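Local atomic coordinates of PTS system, IIabc component (Clostridium difficile, PDB entry 3IPJ), a protein that probably acts as the EIIB domain of a phosphotransferase-system sugar transporter, perhaps for trehalose, relaying a phosphoryl group towards the sugar through a phosphocysteine. Residues Lys5-Ala10 with Glu80-Lys85; Lys15-Asp20 with Val34-Arg39; Ile23-Thr26 with Arg31-Val34; Gly55-Ser60 with Gln64-Thr69. All coordinates share one frame; numbering follows the deposited sequence.

The four contacts belong to one small EIIB domain, in which helices cover an antiparallel four-stranded sheet ordered 22-27, 31-36, 62-66, 55-59. Contact 1 joins segments near the two ends of the chain, and the other three come between its segments in sequence. Contacts 1 and 2 both use helix 5-17, their centres about 14 Å apart. Contact 2 shares Val34 and strand 31-36 with contact 3, whose centre is about 10 Å away. Contact 4, the second hairpin, lies about 9 Å from contact 3 between centres and adjoins it through the central strands. Contacts 3 and 4 meet at Arg31 and Gln64, and Arg33 of contact 3 touches Cys28, the predicted phosphocysteine.

Contact 1: Lys5-Ala10 with Glu80-Lys85; sequences KYNKIA and EKMGLK
Met82 sends its terminal methyl against the side of helix 5-17, where it meets Ala10 and Asn7. The apolar part is the pair Met82 CE and Ala10 CB, 3.4 Å apart, which is tighter than an ordinary methyl-methyl contact. The buried surface is small, 117 Å² over both sides; the nearest CA atoms, those of Ala10 and Met82, are 9.2 Å apart, and the long methionine side chain bridges that gap. The methionine chain is extended beyond CG, and its CG lies beside the backbone N (chi1 -72°), which sends SD and CE out from the loop to the helix. Further along that helix, Asn11 and Ile14 also touch Met82, while Ala10 leans on Val79 of helix 71-79.

At the margin an amide meets the same methyl. Asn7 turns its CG away from its own backbone N (chi1 -173°) and presents the amide at a slant to the methionine, with ND2 3.8 Å from Met82 CE. This is contact without a hydrogen bond. The same ND2 makes a weak hydrogen bond to Glu78 OE1, to which Lys81 NZ is also drawn as a long, weak ion pair.

The arrangement ties the first helix to the segment after the last one, where helices 5-17 and 71-79 pack against one face of the antiparallel sheet, as in EIIB domains of this type.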
loop_
_atom_site.group_PDB
_atom_site.type_symbol
_atom_site.label_atom_id
_atom_site.label_comp_id
_atom_site.label_asym_id
_atom_site.label_seq_id
_atom_site.Cartn_x
_atom_site.Cartn_y
_atom_site.Cartn_z
ATOM N N LYS A 5 6.680 -12.746 -4.226
ATOM C CA LYS A 5 5.678 -12.103 -5.048
ATOM C C LYS A 5 5.163 -10.844 -4.408
ATOM O O LYS A 5 5.015 -9.832 -5.079
ATOM C CB LYS A 5 4.507 -13.112 -5.300
ATOM C CG LYS A 5 3.284 -12.520 -6.054
ATOM C CD LYS A 5 2.169 -13.592 -6.172
ATOM C CE LYS A 5 0.767 -13.024 -6.571
ATOM N NZ LYS A 5 0.714 -12.770 -8.088
ATOM N N TYR A 6 4.921 -10.933 -3.094
ATOM C CA TYR A 6 4.196 -9.847 -2.379
ATOM C C TYR A 6 5.080 -8.700 -1.964
ATOM O O TYR A 6 4.648 -7.526 -1.869
ATOM C CB TYR A 6 3.405 -10.376 -1.186
ATOM C CG TYR A 6 2.413 -11.399 -1.684
ATOM C CD1 TYR A 6 1.275 -11.026 -2.430
ATOM C CD2 TYR A 6 2.653 -12.757 -1.470
ATOM C CE1 TYR A 6 0.424 -11.982 -2.906
ATOM C CE2 TYR A 6 1.796 -13.712 -1.963
ATOM C CZ TYR A 6 0.693 -13.319 -2.663
ATOM O OH TYR A 6 -0.092 -14.306 -3.167
ATOM N N ASN A 7 6.334 -9.040 -1.709
ATOM C CA ASN A 7 7.345 -8.019 -1.435
ATOM C C ASN A 7 7.746 -7.237 -2.707
ATOM O O ASN A 7 7.988 -6.034 -2.600
ATOM C CB ASN A 7 8.519 -8.666 -0.730
ATOM C CG ASN A 7 9.529 -7.668 -0.270
ATOM O OD1 ASN A 7 10.556 -7.512 -0.926
ATOM N ND2 ASN A 7 9.256 -6.976 0.875
ATOM N N LYS A 8 7.743 -7.873 -3.891
ATOM C CA LYS A 8 7.967 -7.159 -5.186
ATOM C C LYS A 8 6.847 -6.132 -5.477
ATOM O O LYS A 8 7.113 -4.987 -5.772
ATOM C CB LYS A 8 8.070 -8.118 -6.374
ATOM C CG LYS A 8 9.167 -9.123 -6.211
ATOM C CD LYS A 8 9.127 -10.190 -7.301
ATOM C CE LYS A 8 8.922 -9.579 -8.661
ATOM N NZ LYS A 8 10.231 -9.141 -9.276
ATOM N N ILE A 9 5.588 -6.563 -5.390
ATOM C CA ILE A 9 4.477 -5.626 -5.465
ATOM C C ILE A 9 4.632 -4.467 -4.434
ATOM O O ILE A 9 4.542 -3.308 -4.794
ATOM C CB ILE A 9 3.106 -6.372 -5.252
ATOM C CG1 ILE A 9 2.915 -7.482 -6.344
ATOM C CG2 ILE A 9 1.921 -5.356 -5.156
ATOM C CD1 ILE A 9 1.817 -8.578 -6.038
ATOM N N ALA A 10 4.870 -4.771 -3.162
ATOM C CA ALA A 10 5.028 -3.713 -2.152
ATOM C C ALA A 10 6.097 -2.762 -2.606
ATOM O O ALA A 10 5.924 -1.541 -2.540
ATOM C CB ALA A 10 5.429 -4.296 -0.803
ATOM N N GLU A 80 4.798 -3.648 6.123
ATOM C CA GLU A 80 5.010 -3.598 7.582
ATOM C C GLU A 80 6.491 -3.712 8.042
ATOM O O GLU A 80 6.813 -3.286 9.153
ATOM C CB GLU A 80 4.214 -4.699 8.298
ATOM C CG GLU A 80 2.769 -4.363 8.717
ATOM C CD GLU A 80 1.946 -5.541 9.364
ATOM O OE1 GLU A 80 1.939 -6.707 8.848
ATOM O OE2 GLU A 80 1.254 -5.240 10.388
ATOM N N LYS A 81 7.383 -4.311 7.247
ATOM C CA LYS A 81 8.784 -4.433 7.666
ATOM C C LYS A 81 9.606 -3.253 7.127
ATOM O O LYS A 81 10.711 -2.969 7.590
ATOM C CB LYS A 81 9.398 -5.765 7.203
ATOM C CG LYS A 81 8.534 -7.002 7.396
ATOM C CD LYS A 81 9.005 -8.117 6.429
ATOM C CE LYS A 81 8.164 -9.417 6.475
ATOM N NZ LYS A 81 8.680 -10.456 5.457
ATOM N N MET A 82 9.040 -2.565 6.143
ATOM C CA MET A 82 9.741 -1.523 5.431
ATOM C C MET A 82 9.940 -0.286 6.331
ATOM O O MET A 82 10.721 0.602 6.013
ATOM C CB MET A 82 8.976 -1.181 4.135
ATOM C CG MET A 82 9.048 -2.243 3.012
ATOM S SD MET A 82 8.139 -1.760 1.516
ATOM C CE MET A 82 8.363 -3.273 0.646
ATOM N N GLY A 83 9.239 -0.220 7.459
ATOM C CA GLY A 83 9.444 0.874 8.386
ATOM C C GLY A 83 8.545 2.099 8.209
ATOM O O GLY A 83 8.586 3.044 9.003
ATOM N N LEU A 84 7.731 2.128 7.162
ATOM C CA LEU A 84 6.841 3.270 7.001
ATOM C C LEU A 84 5.859 3.214 8.186
ATOM O O LEU A 84 5.799 2.192 8.905
ATOM C CB LEU A 84 6.137 3.227 5.643
ATOM C CG LEU A 84 7.070 2.929 4.451
ATOM C CD1 LEU A 84 7.831 1.710 4.738
ATOM C CD2 LEU A 84 6.346 2.658 3.191
ATOM N N LYS A 85 5.153 4.316 8.435
ATOM C CA LYS A 85 4.081 4.369 9.400
ATOM C C LYS A 85 2.900 3.511 8.880
ATOM O O LYS A 85 2.090 3.962 8.077
ATOM C CB LYS A 85 3.687 5.853 9.559
ATOM C CG LYS A 85 2.855 6.258 10.767
ATOM C CD LYS A 85 2.814 7.823 10.905
ATOM C CE LYS A 85 1.500 8.362 11.596
ATOM N NZ LYS A 85 1.294 8.075 13.085
#

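Contact 2: Lys15-Asp20 with Val34-Arg39; sequences KIIGED and VMVKDR
Ile17 faces Val34 and Val36 in two different ways, one for each of its branches. Towards Val34 it is tip to tip: Ile17 CD1 stands 4.2 Å from Val34 CG2. With Val36 it crosses at about a right angle, and here the other branch does the touching, Ile17 CG2 lying 3.7 Å from Val36 CG1. The rotamer makes this division possible, since CG1 lies beside the backbone N (chi1 -64°) and CG2 anti to it, so the two arms spread over successive inward-facing residues of strand 31-36. Ile22 and Ile42 also touch Ile17.

Past the helix end, the extended Lys37 side chain runs to the backbone, NZ approaching Asp20 O. The bond is weak and doubtful, because that oxygen sits too close to the lysine in the model. The Asp20 carboxylate is not in contact with the ammonium: Asp20 OD1 is 5.5 Å from Lys37 NZ. Asn21 links the same two regions, receiving Asp38 N on OD1 and giving ND2 to Ile17 O.

The chemistry is therefore divided: buried branched aliphatic groups fix the helix end on the sheet, while the polar link at the surface, from the Lys37 ammonium to a main-chain oxygen, is weak and its geometry uncertain.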
loop_
_atom_site.group_PDB
_atom_site.type_symbol
_atom_site.label_atom_id
_atom_site.label_comp_id
_atom_site.label_asym_id
_atom_site.label_seq_id
_atom_site.Cartn_x
_atom_site.Cartn_y
_atom_site.Cartn_z
ATOM N N LYS A 15 7.821 2.478 -4.670
ATOM C CA LYS A 15 8.592 3.189 -5.620
ATOM C C LYS A 15 7.766 4.156 -6.513
ATOM O O LYS A 15 8.201 5.269 -6.821
ATOM C CB LYS A 15 9.316 2.242 -6.514
ATOM C CG LYS A 15 10.270 2.979 -7.452
ATOM C CD LYS A 15 10.990 1.971 -8.391
ATOM C CE LYS A 15 9.940 1.045 -9.069
ATOM N NZ LYS A 15 10.310 -0.400 -9.346
ATOM N N ILE A 16 6.579 3.739 -6.927
ATOM C CA ILE A 16 5.786 4.617 -7.733
ATOM C C ILE A 16 5.138 5.781 -6.932
ATOM O O ILE A 16 5.027 6.905 -7.429
ATOM C CB ILE A 16 4.725 3.783 -8.435
ATOM C CG1 ILE A 16 5.397 2.722 -9.318
ATOM C CG2 ILE A 16 3.838 4.643 -9.297
ATOM C CD1 ILE A 16 4.414 1.580 -9.667
ATOM N N ILE A 17 4.696 5.513 -5.715
ATOM C CA ILE A 17 4.054 6.551 -4.868
ATOM C C ILE A 17 5.158 7.507 -4.402
ATOM O O ILE A 17 4.996 8.717 -4.414
ATOM C CB ILE A 17 3.342 5.876 -3.684
ATOM C CG1 ILE A 17 2.194 4.984 -4.200
ATOM C CG2 ILE A 17 2.916 6.874 -2.574
ATOM C CD1 ILE A 17 1.646 3.986 -3.145
ATOM N N GLY A 18 6.316 6.978 -4.056
ATOM C CA GLY A 18 7.414 7.780 -3.540
ATOM C C GLY A 18 7.517 7.519 -2.053
ATOM O O GLY A 18 6.571 7.810 -1.319
ATOM N N GLU A 19 8.666 7.049 -1.561
ATOM C CA GLU A 19 8.721 6.705 -0.141
ATOM C C GLU A 19 8.357 7.880 0.813
ATOM O O GLU A 19 7.628 7.723 1.812
ATOM C CB GLU A 19 10.086 6.149 0.223
ATOM C CG GLU A 19 10.160 5.827 1.696
ATOM C CD GLU A 19 11.597 5.784 2.285
ATOM O OE1 GLU A 19 12.587 5.399 1.549
ATOM O OE2 GLU A 19 11.689 6.127 3.529
ATOM N N ASP A 20 8.890 9.063 0.509
ATOM C CA ASP A 20 8.702 10.201 1.404
ATOM C C ASP A 20 7.411 10.960 1.036
ATOM O O ASP A 20 7.093 11.997 1.638
ATOM C CB ASP A 20 9.988 11.070 1.539
ATOM C CG ASP A 20 10.230 12.021 0.359
ATOM O OD1 ASP A 20 9.521 11.890 -0.702
ATOM O OD2 ASP A 20 11.140 12.923 0.492
ATOM N N VAL A 34 -3.289 4.194 1.292
ATOM C CA VAL A 34 -2.066 4.980 1.572
ATOM C C VAL A 34 -2.410 6.475 1.691
ATOM O O VAL A 34 -2.859 7.066 0.686
ATOM C CB VAL A 34 -1.059 4.851 0.416
ATOM C CG1 VAL A 34 0.293 5.456 0.818
ATOM C CG2 VAL A 34 -0.928 3.392 0.066
ATOM N N MET A 35 -2.224 7.075 2.884
ATOM C CA MET A 35 -2.422 8.526 3.062
ATOM C C MET A 35 -1.142 9.129 2.468
ATOM O O MET A 35 -0.030 8.802 2.941
ATOM C CB MET A 35 -2.556 8.892 4.532
ATOM C CG MET A 35 -3.778 8.238 5.161
ATOM S SD MET A 35 -5.327 9.045 4.634
ATOM C CE MET A 35 -5.695 9.902 6.137
ATOM N N VAL A 36 -1.292 9.942 1.399
ATOM C CA VAL A 36 -0.149 10.510 0.698
ATOM C C VAL A 36 -0.100 12.065 0.867
ATOM O O VAL A 36 -1.112 12.717 1.054
ATOM C CB VAL A 36 -0.140 10.086 -0.789
ATOM C CG1 VAL A 36 0.123 8.558 -0.928
ATOM C CG2 VAL A 36 -1.460 10.530 -1.562
ATOM N N LYS A 37 1.109 12.623 0.786
ATOM C CA LYS A 37 1.323 14.056 0.811
ATOM C C LYS A 37 0.848 14.766 -0.466
ATOM O O LYS A 37 0.175 15.809 -0.434
ATOM C CB LYS A 37 2.800 14.365 1.106
ATOM C CG LYS A 37 3.280 13.695 2.433
ATOM C CD LYS A 37 4.744 13.943 2.647
ATOM C CE LYS A 37 5.405 12.913 3.580
ATOM N NZ LYS A 37 6.827 13.382 3.801
ATOM N N ASP A 38 1.170 14.183 -1.603
ATOM C CA ASP A 38 0.858 14.778 -2.919
ATOM C C ASP A 38 0.420 13.688 -3.939
ATOM O O ASP A 38 1.255 12.983 -4.543
ATOM C CB ASP A 38 2.128 15.516 -3.385
ATOM C CG ASP A 38 1.954 16.304 -4.656
ATOM O OD1 ASP A 38 0.808 16.454 -5.124
ATOM O OD2 ASP A 38 2.994 16.811 -5.160
ATOM N N ARG A 39 -0.896 13.559 -4.142
ATOM C CA ARG A 39 -1.369 12.627 -5.138
ATOM C C ARG A 39 -0.886 12.960 -6.571
ATOM O O ARG A 39 -0.741 12.071 -7.395
ATOM C CB ARG A 39 -2.918 12.478 -5.104
ATOM C CG ARG A 39 -3.695 13.541 -5.781
ATOM C CD ARG A 39 -3.738 13.280 -7.259
ATOM N NE ARG A 39 -4.632 12.193 -7.664
ATOM C CZ ARG A 39 -4.261 11.044 -8.226
ATOM N NH1 ARG A 39 -2.971 10.741 -8.374
ATOM N NH2 ARG A 39 -5.188 10.180 -8.612
#

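Contact 3: Ile23-Thr26 with Arg31-Val34; sequences ISIT and RLRV
Thr26 and Arg33 form an antiparallel hydrogen-bonded pair, Thr26 N to Arg33 O 3.0 Å and Arg33 N to Thr26 O 2.9 Å, in strands whose directions differ by 162°. Ile25 and Val34 make the adjoining non-hydrogen-bonded pair, where Ile25 CA also comes 3.5 Å from Arg33 O in a CA-H...O contact.

This ladder belongs to the hairpin of strands 22-27 and 31-36, at whose turn sits Cys28, the predicted phosphocysteine. Nearer the start of the first strand, Ile23 and Ser24 both face Met35 in a classic beta bulge.

On the face with Ile25 and Val34, the diagonal neighbours Ile25 and Leu32 lie side by side and point the same way, with Ile25 CG2 4.1 Å from Leu32 CD1. Tyr76 of helix 71-79 touches both, and Val79 and Val75 add to this apolar cover. On the other face Thr26 and Arg33 also run alongside. Thr26 OG1 is anti to the backbone N (chi1 -166°), which leaves CG2 as the branch against the arginine, 4.1 Å from Arg33 CB. The rest of the Arg33 chain, extended from CG to NE, leads away from the threonine and touches Cys28. Arg31, on the same strand, reaches instead to Gln64.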
loop_
_atom_site.group_PDB
_atom_site.type_symbol
_atom_site.label_atom_id
_atom_site.label_comp_id
_atom_site.label_asym_id
_atom_site.label_seq_id
_atom_site.Cartn_x
_atom_site.Cartn_y
_atom_site.Cartn_z
ATOM N N ILE A 23 2.352 9.309 4.134
ATOM C CA ILE A 23 2.146 9.728 5.537
ATOM C C ILE A 23 1.995 8.475 6.423
ATOM O O ILE A 23 2.708 8.317 7.438
ATOM C CB ILE A 23 0.912 10.614 5.674
ATOM C CG1 ILE A 23 1.072 11.894 4.855
ATOM C CG2 ILE A 23 0.611 10.929 7.186
ATOM C CD1 ILE A 23 -0.179 12.719 4.878
ATOM N N SER A 24 1.072 7.573 6.028
ATOM C CA SER A 24 0.801 6.348 6.768
ATOM C C SER A 24 0.023 5.409 5.851
ATOM O O SER A 24 -0.413 5.836 4.783
ATOM C CB SER A 24 -0.011 6.678 8.045
ATOM O OG SER A 24 -1.227 7.335 7.730
ATOM N N ILE A 25 -0.108 4.132 6.264
ATOM C CA ILE A 25 -0.625 3.098 5.447
ATOM C C ILE A 25 -1.448 2.217 6.322
ATOM O O ILE A 25 -1.035 1.935 7.426
ATOM C CB ILE A 25 0.526 2.147 4.943
ATOM C CG1 ILE A 25 1.704 2.971 4.398
ATOM C CG2 ILE A 25 -0.029 1.121 3.918
ATOM C CD1 ILE A 25 3.108 2.306 4.537
ATOM N N THR A 26 -2.621 1.778 5.828
ATOM C CA THR A 26 -3.405 0.688 6.440
ATOM C C THR A 26 -4.063 -0.084 5.309
ATOM O O THR A 26 -3.667 0.059 4.135
ATOM C CB THR A 26 -4.465 1.194 7.414
ATOM O OG1 THR A 26 -4.950 0.076 8.193
ATOM C CG2 THR A 26 -5.599 1.981 6.646
ATOM N N ARG A 31 -8.470 -3.436 -0.085
ATOM C CA ARG A 31 -7.620 -2.334 -0.542
ATOM C C ARG A 31 -6.462 -1.963 0.411
ATOM O O ARG A 31 -6.602 -1.930 1.629
ATOM C CB ARG A 31 -8.465 -1.070 -0.867
ATOM C CG ARG A 31 -9.711 -1.340 -1.624
ATOM C CD ARG A 31 -10.460 -0.039 -1.820
ATOM N NE ARG A 31 -11.601 -0.266 -2.730
ATOM C CZ ARG A 31 -12.356 0.724 -3.254
ATOM N NH1 ARG A 31 -12.101 2.010 -2.948
ATOM N NH2 ARG A 31 -13.380 0.430 -4.059
ATOM N N LEU A 32 -5.318 -1.679 -0.168
ATOM C CA LEU A 32 -4.187 -1.027 0.507
ATOM C C LEU A 32 -4.502 0.480 0.462
ATOM O O LEU A 32 -4.701 1.048 -0.603
ATOM C CB LEU A 32 -2.911 -1.420 -0.279
ATOM C CG LEU A 32 -1.615 -1.146 0.449
ATOM C CD1 LEU A 32 -1.453 -2.066 1.711
ATOM C CD2 LEU A 32 -0.434 -1.306 -0.542
ATOM N N ARG A 33 -4.556 1.120 1.622
ATOM C CA ARG A 33 -4.972 2.492 1.696
ATOM C C ARG A 33 -3.802 3.347 2.177
ATOM O O ARG A 33 -3.370 3.232 3.317
ATOM C CB ARG A 33 -6.179 2.580 2.609
ATOM C CG ARG A 33 -7.455 2.056 1.976
ATOM C CD ARG A 33 -8.466 1.744 3.080
ATOM N NE ARG A 33 -9.728 1.262 2.523
ATOM C CZ ARG A 33 -10.740 2.057 2.176
ATOM N NH1 ARG A 33 -10.617 3.387 2.370
ATOM N NH2 ARG A 33 -11.877 1.538 1.650
ATOM N N VAL A 34 -3.289 4.194 1.292
ATOM C CA VAL A 34 -2.066 4.980 1.572
ATOM C C VAL A 34 -2.410 6.475 1.691
ATOM O O VAL A 34 -2.859 7.066 0.686
ATOM C CB VAL A 34 -1.059 4.851 0.416
ATOM C CG1 VAL A 34 0.293 5.456 0.818
ATOM C CG2 VAL A 34 -0.928 3.392 0.066
#

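Contact 4: Gly55-Ser60 with Gln64-Thr69; sequences GVFFTS and QIILGT
Gln64 sets its CG beside the backbone N (chi1 -53°) and stays extended beyond it, which carries its amide outwards to Thr59; the threonine, with OG1 anti to its own N (chi1 179°), presents CG2 instead. The two side chains cross at a slant, Thr59 CG2 lying 3.5 Å from Gln64 NE2, a contact of methyl and amide. The hydroxyl is engaged within its own segment, where Thr59 OG1 and Ser60 OG share a hydrogen bond of 3.1 Å. At the other end of the amide, Gln64 OE1 accepts a hydrogen bond from Arg31 NH1 on the neighbouring strand.

Beneath these groups runs an antiparallel ladder. Phe57 and Gln64 are its hydrogen-bonded pair: Gln64 N reaches Phe57 O at 2.7 Å, and Phe57 N returns to Gln64 O at 3.0 Å. A third bond joins Ile66 N to Gly55 O, also 3.0 Å.

Gly55 has no side chain, and Ile66 lies against its backbone, Ile66 CG1 being 3.7 Å from Gly55 O. Beyond it, Ile66 CD1 meets the Phe57 ring obliquely, 4.3 Å from CE2. On the reverse face Val56 CG1 is in apolar contact with Ile65 CG1, and Val56 packs on helix 44-48.

Main-chain bonds thus hold this hairpin of strands 55-59 and 62-66, while the single bond from Arg31 probably restrains how the Gln64 amide is turned; the Gln64 side chain lies about 7 Å from that of Cys28, the predicted phosphocysteine, between nearest atoms.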
loop_
_atom_site.group_PDB
_atom_site.type_symbol
_atom_site.label_atom_id
_atom_site.label_comp_id
_atom_site.label_asym_id
_atom_site.label_seq_id
_atom_site.Cartn_x
_atom_site.Cartn_y
_atom_site.Cartn_z
ATOM N N GLY A 55 -7.344 -2.074 -9.552
ATOM C CA GLY A 55 -7.616 -0.696 -9.929
ATOM C C GLY A 55 -7.001 0.229 -8.890
ATOM O O GLY A 55 -6.376 -0.228 -7.915
ATOM N N VAL A 56 -7.151 1.527 -9.104
ATOM C CA VAL A 56 -6.646 2.547 -8.138
ATOM C C VAL A 56 -7.658 3.642 -8.052
ATOM O O VAL A 56 -8.342 3.900 -9.054
ATOM C CB VAL A 56 -5.286 3.184 -8.520
ATOM C CG1 VAL A 56 -4.222 2.119 -8.517
ATOM C CG2 VAL A 56 -5.350 3.865 -9.840
ATOM N N PHE A 57 -7.778 4.269 -6.877
ATOM C CA PHE A 57 -8.635 5.452 -6.700
ATOM C C PHE A 57 -7.964 6.360 -5.679
ATOM O O PHE A 57 -7.349 5.863 -4.699
ATOM C CB PHE A 57 -9.986 5.088 -6.070
ATOM C CG PHE A 57 -10.974 4.461 -6.986
ATOM C CD1 PHE A 57 -11.475 5.172 -8.084
ATOM C CD2 PHE A 57 -11.488 3.192 -6.693
ATOM C CE1 PHE A 57 -12.444 4.590 -8.907
ATOM C CE2 PHE A 57 -12.457 2.608 -7.514
ATOM C CZ PHE A 57 -12.918 3.299 -8.628
ATOM N N PHE A 58 -8.147 7.677 -5.866
ATOM C CA PHE A 58 -7.771 8.621 -4.841
ATOM C C PHE A 58 -9.029 9.364 -4.348
ATOM O O PHE A 58 -9.823 9.933 -5.157
ATOM C CB PHE A 58 -6.724 9.626 -5.370
ATOM C CG PHE A 58 -6.381 10.712 -4.378
ATOM C CD1 PHE A 58 -5.473 10.473 -3.331
ATOM C CD2 PHE A 58 -6.950 11.966 -4.477
ATOM C CE1 PHE A 58 -5.150 11.477 -2.366
ATOM C CE2 PHE A 58 -6.638 12.946 -3.533
ATOM C CZ PHE A 58 -5.736 12.707 -2.483
ATOM N N THR A 59 -9.235 9.359 -3.036
ATOM C CA THR A 59 -10.290 10.183 -2.515
ATOM C C THR A 59 -9.921 10.534 -1.083
ATOM O O THR A 59 -9.345 9.672 -0.365
ATOM C CB THR A 59 -11.695 9.478 -2.517
ATOM O OG1 THR A 59 -12.672 10.375 -1.946
ATOM C CG2 THR A 59 -11.665 8.177 -1.726
ATOM N N SER A 60 -10.269 11.769 -0.642
ATOM C CA SER A 60 -10.193 12.129 0.801
ATOM C C SER A 60 -8.797 11.883 1.426
ATOM O O SER A 60 -8.671 11.389 2.552
ATOM C CB SER A 60 -11.288 11.404 1.597
ATOM O OG SER A 60 -12.544 11.587 0.949
ATOM N N GLN A 64 -5.880 4.550 -2.896
ATOM C CA GLN A 64 -6.364 3.228 -2.581
ATOM C C GLN A 64 -5.961 2.308 -3.753
ATOM O O GLN A 64 -6.218 2.636 -4.924
ATOM C CB GLN A 64 -7.855 3.267 -2.359
ATOM C CG GLN A 64 -8.198 4.327 -1.330
ATOM C CD GLN A 64 -9.701 4.374 -1.016
ATOM O OE1 GLN A 64 -10.457 3.495 -1.436
ATOM N NE2 GLN A 64 -10.140 5.412 -0.276
ATOM N N ILE A 65 -5.309 1.186 -3.431
ATOM C CA ILE A 65 -4.896 0.255 -4.442
ATOM C C ILE A 65 -5.672 -0.997 -4.196
ATOM O O ILE A 65 -5.538 -1.605 -3.128
ATOM C CB ILE A 65 -3.433 -0.072 -4.267
ATOM C CG1 ILE A 65 -2.629 1.246 -4.409
ATOM C CG2 ILE A 65 -2.999 -1.179 -5.211
ATOM C CD1 ILE A 65 -2.149 1.761 -3.113
ATOM N N ILE A 66 -6.518 -1.377 -5.159
ATOM C CA ILE A 66 -7.369 -2.554 -4.961
ATOM C C ILE A 66 -6.535 -3.805 -5.285
ATOM O O ILE A 66 -6.074 -3.970 -6.421
ATOM C CB ILE A 66 -8.604 -2.579 -5.845
ATOM C CG1 ILE A 66 -9.312 -1.207 -5.868
ATOM C CG2 ILE A 66 -9.528 -3.712 -5.369
ATOM C CD1 ILE A 66 -10.472 -1.121 -6.933
ATOM N N LEU A 67 -6.328 -4.662 -4.278
ATOM C CA LEU A 67 -5.550 -5.895 -4.448
ATOM C C LEU A 67 -6.423 -7.168 -4.301
ATOM O O LEU A 67 -6.039 -8.241 -4.800
ATOM C CB LEU A 67 -4.393 -5.901 -3.418
ATOM C CG LEU A 67 -3.304 -4.892 -3.761
ATOM C CD1 LEU A 67 -2.463 -4.696 -2.575
ATOM C CD2 LEU A 67 -2.411 -5.447 -4.883
ATOM N N GLY A 68 -7.582 -7.062 -3.660
ATOM C CA GLY A 68 -8.438 -8.226 -3.486
ATOM C C GLY A 68 -8.167 -8.851 -2.120
ATOM O O GLY A 68 -7.129 -8.601 -1.464
ATOM N N THR A 69 -9.102 -9.661 -1.648
ATOM C CA THR A 69 -8.891 -10.337 -0.366
ATOM C C THR A 69 -7.634 -11.241 -0.361
ATOM O O THR A 69 -7.232 -11.828 -1.417
ATOM C CB THR A 69 -10.099 -11.197 0.003
ATOM O OG1 THR A 69 -10.237 -12.228 -0.985
ATOM C CG2 THR A 69 -11.361 -10.329 0.096
#